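Local structure of cellulase (Uncultured bacterium, 6XSO) at residues A[19-22]-A[23-26]. The protein probably hydrolyses internal beta-1,4-glycosidic bonds of cellulose and related plant polysaccharides such as xylan, as a broad-specificity endoglucanase of glycoside hydrolase family 5. Residues are numbered along the deposited sequence; the frame is centred on the assembly and turned at random.
Sequences FETA and TNAV
Thr21 caps the first turn of helix 22-28 through its hydroxyl, OG1 accepting the backbone N-H of Asn24 at 3.1 Å with a nearly straight bond (163°). The torsion responsible is chi1 of 64°, which sets OG1 between the backbone N and carbonyl carbon of Thr21 and so turns it onto the amide of Asn24. Behind this N-cap the helical ladder begins: Ala25 N donates to Thr21 O and Val26 N to Ala22 O, both at 2.9 Å. The Asn24 side chain slants across that of Thr21, and its ND2 lies 3.4 Å from Thr21 OG1 at an angle too poor for a bond. Instead, ND2 donates to a water that also accepts from Thr21 N, bridging the incoming loop to the first turn.

One residue earlier, Glu20 lays its carboxylate alongside the turn, with OE2 3.4 Å from both CA and CB of Ala25. No hydrogen bond joins the two; the carboxylate is fixed from further out, OE2 by the hydroxyl of Tyr116 and OE1 by the side-chain amide of Asn28. An alanine in place of Glu20 would probably leave the Tyr116 hydroxyl and Asn28 amide without this acceptor and uncover the flank of Ala25.

Main-chain bonds from Glu20 to the side chains of Asp166 and Asn228, and from Ala22 to the backbone of Asp262, hold the approach to the helix. These partners lie one or two residues before strands 168-171, 229-232 and 264-270, while Tyr116 opens strand 116-119; the capped helix, leading into the first barrel strand, 31-34, thus lies against the N-terminal end of the eight-stranded TIM barrel.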
loop_
_atom_site.group_PDB
_atom_site.type_symbol
_atom_site.label_atom_id
_atom_site.label_comp_id
_atom_site.label_asym_id
_atom_site.label_seq_id
_atom_site.Cartn_x
_atom_site.Cartn_y
_atom_site.Cartn_z
ATOM N N PHE A 19 13.404 0.209 17.094
ATOM C CA PHE A 19 12.207 0.165 16.259
ATOM C C PHE A 19 11.034 0.720 17.054
ATOM O O PHE A 19 10.631 0.138 18.067
ATOM C CB PHE A 19 11.946 -1.254 15.746
ATOM C CG PHE A 19 12.812 -1.611 14.564
ATOM C CD1 PHE A 19 14.157 -1.872 14.719
ATOM C CD2 PHE A 19 12.279 -1.645 13.292
ATOM C CE1 PHE A 19 14.942 -2.178 13.623
ATOM C CE2 PHE A 19 13.078 -1.953 12.201
ATOM C CZ PHE A 19 14.390 -2.201 12.363
ATOM N N GLU A 20 10.512 1.859 16.597
ATOM C CA GLU A 20 9.350 2.478 17.205
ATOM C C GLU A 20 8.139 1.578 17.009
ATOM O O GLU A 20 8.148 0.653 16.185
ATOM C CB GLU A 20 9.078 3.840 16.553
ATOM C CG GLU A 20 8.747 3.737 15.072
ATOM C CD GLU A 20 8.744 5.066 14.345
ATOM O OE1 GLU A 20 8.625 6.140 14.999
ATOM O OE2 GLU A 20 8.816 5.039 13.091
ATOM N N THR A 21 7.092 1.847 17.783
ATOM C CA THR A 21 5.849 1.125 17.583
ATOM C C THR A 21 5.254 1.486 16.225
ATOM O O THR A 21 5.482 2.569 15.677
ATOM C CB THR A 21 4.814 1.460 18.665
ATOM O OG1 THR A 21 4.443 2.842 18.586
ATOM C CG2 THR A 21 5.345 1.146 20.062
ATOM N N ALA A 22 4.446 0.575 15.689
ATOM C CA ALA A 22 3.755 0.900 14.450
ATOM C C ALA A 22 2.837 2.099 14.624
ATOM O O ALA A 22 2.672 2.880 13.687
ATOM C CB ALA A 22 2.974 -0.306 13.950
ATOM N N THR A 23 2.236 2.266 15.806
ATOM C CA THR A 23 1.373 3.421 16.042
ATOM C C THR A 23 2.155 4.718 15.864
ATOM O O THR A 23 1.685 5.661 15.220
ATOM C CB THR A 23 0.735 3.341 17.433
ATOM O OG1 THR A 23 -0.220 2.271 17.462
ATOM C CG2 THR A 23 0.014 4.630 17.788
ATOM N N ASN A 24 3.365 4.782 16.426
ATOM C CA ASN A 24 4.181 5.980 16.237
ATOM C C ASN A 24 4.676 6.105 14.801
ATOM O O ASN A 24 4.748 7.222 14.268
ATOM C CB ASN A 24 5.340 5.990 17.226
ATOM C CG ASN A 24 4.917 6.478 18.596
ATOM O OD1 ASN A 24 4.062 7.360 18.714
ATOM N ND2 ASN A 24 5.504 5.908 19.639
ATOM N N ALA A 25 5.038 4.988 14.160
ATOM C CA ALA A 25 5.476 5.064 12.768
ATOM C C ALA A 25 4.409 5.718 11.904
ATOM O O ALA A 25 4.691 6.625 11.111
ATOM C CB ALA A 25 5.778 3.672 12.226
ATOM N N VAL A 26 3.163 5.280 12.068
ATOM C CA VAL A 26 2.079 5.750 11.215
ATOM C C VAL A 26 1.813 7.226 11.460
ATOM O O VAL A 26 1.616 8.001 10.520
ATOM C CB VAL A 26 0.841 4.863 11.439
ATOM C CG1 VAL A 26 -0.381 5.467 10.766
ATOM C CG2 VAL A 26 1.109 3.445 10.927
HETATM O O HOH W 1 7.634 3.953 19.851
#